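Local coordinates for translation initiation factor eIF-2B (Pyrococcus horikoshii, PDB 1VB5), which probably promotes the exchange of GDP for GTP on initiation factor 2, as a regulatory subunit of archaeal initiation factor 2B, at residues E94-L106 / R260-P272. Residues are numbered along the deposited sequence; the frame is centred on the assembly and turned at random.
Sequences EAKRELASIGAQL and RGIITELGIVIPP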
loop_
_atom_site.group_PDB
_atom_site.type_symbol
_atom_site.label_atom_id
_atom_site.label_comp_id
_atom_site.label_asym_id
_atom_site.label_seq_id
_atom_site.Cartn_x
_atom_site.Cartn_y
_atom_site.Cartn_z
ATOM N N GLU B 94 -14.358 28.239 9.306
ATOM C CA GLU B 94 -15.761 28.221 8.919
ATOM C C GLU B 94 -15.986 27.169 7.839
ATOM O O GLU B 94 -16.979 26.435 7.862
ATOM C CB GLU B 94 -16.178 29.598 8.399
ATOM C CG GLU B 94 -17.651 29.715 8.057
ATOM C CD GLU B 94 -18.028 31.106 7.569
ATOM O OE1 GLU B 94 -17.757 32.091 8.295
ATOM O OE2 GLU B 94 -18.596 31.215 6.460
ATOM N N ALA B 95 -15.055 27.100 6.896
ATOM C CA ALA B 95 -15.148 26.139 5.802
ATOM C C ALA B 95 -15.144 24.711 6.341
ATOM O O ALA B 95 -16.008 23.909 5.985
ATOM C CB ALA B 95 -13.987 26.338 4.825
ATOM N N LYS B 96 -14.182 24.402 7.208
ATOM C CA LYS B 96 -14.084 23.069 7.785
ATOM C C LYS B 96 -15.358 22.673 8.529
ATOM O O LYS B 96 -15.847 21.556 8.372
ATOM C CB LYS B 96 -12.880 22.972 8.729
ATOM C CG LYS B 96 -12.635 21.558 9.282
ATOM C CD LYS B 96 -11.427 21.504 10.222
ATOM C CE LYS B 96 -10.132 21.825 9.483
ATOM N NZ LYS B 96 -8.941 21.867 10.391
ATOM N N ARG B 97 -15.896 23.586 9.334
ATOM C CA ARG B 97 -17.117 23.308 10.088
ATOM C C ARG B 97 -18.309 23.013 9.178
ATOM O O ARG B 97 -19.052 22.050 9.397
ATOM C CB ARG B 97 -17.453 24.489 11.003
ATOM C CG ARG B 97 -16.686 24.496 12.319
ATOM C CD ARG B 97 -17.179 23.363 13.218
ATOM N NE ARG B 97 -16.469 23.283 14.496
ATOM C CZ ARG B 97 -16.826 22.481 15.498
ATOM N NH1 ARG B 97 -17.887 21.688 15.376
ATOM N NH2 ARG B 97 -16.121 22.464 16.623
ATOM N N GLU B 98 -18.490 23.839 8.155
ATOM C CA GLU B 98 -19.603 23.654 7.232
ATOM C C GLU B 98 -19.437 22.385 6.394
ATOM O O GLU B 98 -20.405 21.668 6.138
ATOM C CB GLU B 98 -19.737 24.877 6.317
ATOM C CG GLU B 98 -20.985 24.865 5.448
ATOM C CD GLU B 98 -22.238 24.507 6.233
ATOM O OE1 GLU B 98 -22.371 24.978 7.385
ATOM O OE2 GLU B 98 -23.091 23.762 5.698
ATOM N N LEU B 99 -18.209 22.101 5.976
ATOM C CA LEU B 99 -17.956 20.908 5.173
ATOM C C LEU B 99 -18.251 19.678 6.036
ATOM O O LEU B 99 -18.883 18.719 5.578
ATOM C CB LEU B 99 -16.500 20.898 4.685
ATOM C CG LEU B 99 -16.080 19.906 3.583
ATOM C CD1 LEU B 99 -14.686 20.258 3.096
ATOM C CD2 LEU B 99 -16.117 18.477 4.103
ATOM N N ALA B 100 -17.810 19.726 7.292
ATOM C CA ALA B 100 -18.024 18.618 8.219
ATOM C C ALA B 100 -19.507 18.290 8.352
ATOM O O ALA B 100 -19.899 17.116 8.328
ATOM C CB ALA B 100 -17.436 18.957 9.593
ATOM N N SER B 101 -20.330 19.327 8.489
ATOM C CA SER B 101 -21.769 19.143 8.633
ATOM C C SER B 101 -22.374 18.459 7.412
ATOM O O SER B 101 -23.262 17.613 7.536
ATOM C CB SER B 101 -22.457 20.491 8.855
ATOM O OG SER B 101 -23.858 20.316 8.955
ATOM N N ILE B 102 -21.893 18.835 6.234
ATOM C CA ILE B 102 -22.380 18.258 4.988
ATOM C C ILE B 102 -21.872 16.820 4.829
ATOM O O ILE B 102 -22.614 15.937 4.398
ATOM C CB ILE B 102 -21.929 19.111 3.789
ATOM C CG1 ILE B 102 -22.590 20.493 3.881
ATOM C CG2 ILE B 102 -22.279 18.404 2.472
ATOM C CD1 ILE B 102 -22.132 21.477 2.835
ATOM N N GLY B 103 -20.609 16.592 5.186
ATOM C CA GLY B 103 -20.048 15.258 5.085
ATOM C C GLY B 103 -20.724 14.286 6.033
ATOM O O GLY B 103 -21.024 13.152 5.662
ATOM N N ALA B 104 -20.965 14.728 7.264
ATOM C CA ALA B 104 -21.613 13.890 8.270
ATOM C C ALA B 104 -22.998 13.470 7.805
ATOM O O ALA B 104 -23.439 12.350 8.059
ATOM C CB ALA B 104 -21.718 14.646 9.599
ATOM N N GLN B 105 -23.677 14.386 7.124
ATOM C CA GLN B 105 -25.021 14.153 6.607
ATOM C C GLN B 105 -24.991 12.983 5.620
ATOM O O GLN B 105 -25.919 12.176 5.549
ATOM C CB GLN B 105 -25.500 15.424 5.905
ATOM C CG GLN B 105 -26.993 15.644 5.906
ATOM C CD GLN B 105 -27.374 16.913 5.164
ATOM O OE1 GLN B 105 -26.800 17.984 5.396
ATOM N NE2 GLN B 105 -28.347 16.802 4.265
ATOM N N LEU B 106 -23.905 12.909 4.860
ATOM C CA LEU B 106 -23.700 11.861 3.869
ATOM C C LEU B 106 -23.631 10.476 4.517
ATOM O O LEU B 106 -24.191 9.508 4.003
ATOM C CB LEU B 106 -22.401 12.141 3.114
ATOM C CG LEU B 106 -21.908 11.214 2.006
ATOM C CD1 LEU B 106 -22.926 11.162 0.872
ATOM C CD2 LEU B 106 -20.568 11.745 1.492
ATOM N N ARG B 260 -16.817 9.813 -6.622
ATOM C CA ARG B 260 -18.262 10.037 -6.640
ATOM C C ARG B 260 -18.521 11.541 -6.571
ATOM O O ARG B 260 -19.304 12.092 -7.341
ATOM C CB ARG B 260 -18.946 9.401 -5.421
ATOM C CG ARG B 260 -19.278 7.917 -5.489
ATOM C CD ARG B 260 -20.285 7.600 -6.571
ATOM N NE ARG B 260 -19.639 7.525 -7.872
ATOM C CZ ARG B 260 -20.287 7.536 -9.027
ATOM N NH1 ARG B 260 -21.613 7.615 -9.041
ATOM N NH2 ARG B 260 -19.607 7.477 -10.165
ATOM N N GLY B 261 -17.873 12.192 -5.611
ATOM C CA GLY B 261 -18.042 13.623 -5.440
ATOM C C GLY B 261 -17.001 14.207 -4.513
ATOM O O GLY B 261 -16.305 13.475 -3.810
ATOM N N ILE B 262 -16.879 15.529 -4.535
ATOM C CA ILE B 262 -15.944 16.247 -3.680
ATOM C C ILE B 262 -16.791 17.051 -2.694
ATOM O O ILE B 262 -17.596 17.906 -3.094
ATOM C CB ILE B 262 -15.059 17.193 -4.502
ATOM C CG1 ILE B 262 -14.311 16.383 -5.571
ATOM C CG2 ILE B 262 -14.072 17.918 -3.575
ATOM C CD1 ILE B 262 -13.534 17.195 -6.570
ATOM N N ILE B 263 -16.628 16.751 -1.411
ATOM C CA ILE B 263 -17.385 17.413 -0.355
ATOM C C ILE B 263 -16.750 18.749 -0.022
ATOM O O ILE B 263 -15.634 18.800 0.487
ATOM C CB ILE B 263 -17.426 16.540 0.918
ATOM C CG1 ILE B 263 -17.864 15.118 0.553
ATOM C CG2 ILE B 263 -18.407 17.133 1.929
ATOM C CD1 ILE B 263 -17.756 14.119 1.681
ATOM N N THR B 264 -17.446 19.837 -0.336
ATOM C CA THR B 264 -16.918 21.171 -0.046
ATOM C C THR B 264 -17.839 21.864 0.949
ATOM O O THR B 264 -18.928 21.367 1.246
ATOM C CB THR B 264 -16.849 22.052 -1.308
ATOM O OG1 THR B 264 -18.178 22.441 -1.683
ATOM C CG2 THR B 264 -16.193 21.297 -2.461
ATOM N N GLU B 265 -17.410 23.021 1.448
ATOM C CA GLU B 265 -18.213 23.767 2.406
ATOM C C GLU B 265 -19.433 24.368 1.708
ATOM O O GLU B 265 -20.349 24.851 2.366
ATOM C CB GLU B 265 -17.382 24.880 3.072
ATOM C CG GLU B 265 -17.005 26.038 2.154
ATOM C CD GLU B 265 -15.753 25.776 1.333
ATOM O OE1 GLU B 265 -15.420 24.593 1.085
ATOM O OE2 GLU B 265 -15.109 26.764 0.919
ATOM N N LEU B 266 -19.438 24.323 0.375
ATOM C CA LEU B 266 -20.546 24.852 -0.425
ATOM C C LEU B 266 -21.452 23.727 -0.911
ATOM O O LEU B 266 -22.426 23.968 -1.620
ATOM C CB LEU B 266 -20.011 25.613 -1.644
ATOM C CG LEU B 266 -19.062 26.790 -1.386
ATOM C CD1 LEU B 266 -18.520 27.325 -2.708
ATOM C CD2 LEU B 266 -19.806 27.874 -0.619
ATOM N N GLY B 267 -21.128 22.498 -0.532
ATOM C CA GLY B 267 -21.926 21.362 -0.956
ATOM C C GLY B 267 -21.069 20.349 -1.692
ATOM O O GLY B 267 -19.885 20.581 -1.937
ATOM N N ILE B 268 -21.661 19.218 -2.047
ATOM C CA ILE B 268 -20.929 18.179 -2.755
ATOM C C ILE B 268 -20.914 18.460 -4.257
ATOM O O ILE B 268 -21.957 18.504 -4.905
ATOM C CB ILE B 268 -21.554 16.796 -2.484
ATOM C CG1 ILE B 268 -21.587 16.549 -0.969
ATOM C CG2 ILE B 268 -20.761 15.712 -3.213
ATOM C CD1 ILE B 268 -22.217 15.233 -0.544
ATOM N N VAL B 269 -19.716 18.670 -4.790
ATOM C CA VAL B 269 -19.511 18.956 -6.205
ATOM C C VAL B 269 -19.132 17.678 -6.984
ATOM O O VAL B 269 -18.487 16.774 -6.442
ATOM C CB VAL B 269 -18.384 20.016 -6.367
ATOM C CG1 VAL B 269 -17.199 19.654 -5.505
ATOM C CG2 VAL B 269 -17.924 20.090 -7.791
ATOM N N ILE B 270 -19.535 17.619 -8.251
ATOM C CA ILE B 270 -19.245 16.476 -9.110
ATOM C C ILE B 270 -18.129 16.800 -10.107
ATOM O O ILE B 270 -18.313 17.611 -11.018
ATOM C CB ILE B 270 -20.483 16.065 -9.920
ATOM C CG1 ILE B 270 -21.659 15.803 -8.980
ATOM C CG2 ILE B 270 -20.164 14.824 -10.755
ATOM C CD1 ILE B 270 -22.939 15.394 -9.694
ATOM N N PRO B 271 -16.951 16.177 -9.947
ATOM C CA PRO B 271 -15.883 16.481 -10.903
ATOM C C PRO B 271 -16.153 15.744 -12.216
ATOM O O PRO B 271 -16.824 14.711 -12.227
ATOM C CB PRO B 271 -14.636 15.969 -10.196
ATOM C CG PRO B 271 -15.161 14.725 -9.510
ATOM C CD PRO B 271 -16.509 15.185 -8.951
ATOM N N PRO B 272 -15.647 16.272 -13.342
ATOM C CA PRO B 272 -14.856 17.501 -13.430
ATOM C C PRO B 272 -15.719 18.696 -13.842
ATOM O O PRO B 272 -15.277 19.842 -13.791
ATOM C CB PRO B 272 -13.844 17.153 -14.507
ATOM C CG PRO B 272 -14.720 16.452 -15.504
ATOM C CD PRO B 272 -15.586 15.530 -14.617
#
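Leu99 and Ile263 make the tightest apolar pair between helix 94-106 and segment 260-272. Their side chains lie nearly perpendicular, and Leu99 CD2 is 3.4 Å from Ile263 CG2, a tight fit for two methyls. The same Ile263 CG2 lies 4.0 Å from Gly103 N, where the helix has no side chain. The other branch of Ile263 ends in CD1, 3.7 Å from Leu106 CD2. Ile102 CG2 rests against both Ile263 CG2 and Ile268 CG1, and its side chain runs past both in the opposite direction. With CG1 beside the backbone N (chi1 -65°), Ile102 CD1 reaches the turn, 3.6 Å from Thr264 O.

The two strands form a beta hairpin at one edge of the mixed, Rossmann-like sheet, and a type I turn from Thr264 to Gly267 packs against the helix. Tyr215 of strand 214-217 and Ile125 of helix 120-131 adjoin this apolar patch.

No hydrogen bond joins the two segments, but carbons press on backbone carbonyls. Leu99 CD1 is 3.1 Å from Ile263 O, and Glu98 CG is 3.1 Å from Glu265 O. Glu265 lays its CB 3.4 Å from Ala95 O. Its chain then bends (chi1 70°, chi2 -84°), and OE1 is hydrogen-bonded to Thr220 N, outside both segments. Within the turn, Thr264 OG1 accepts from Leu266 N at 3.1 Å, an ST turn.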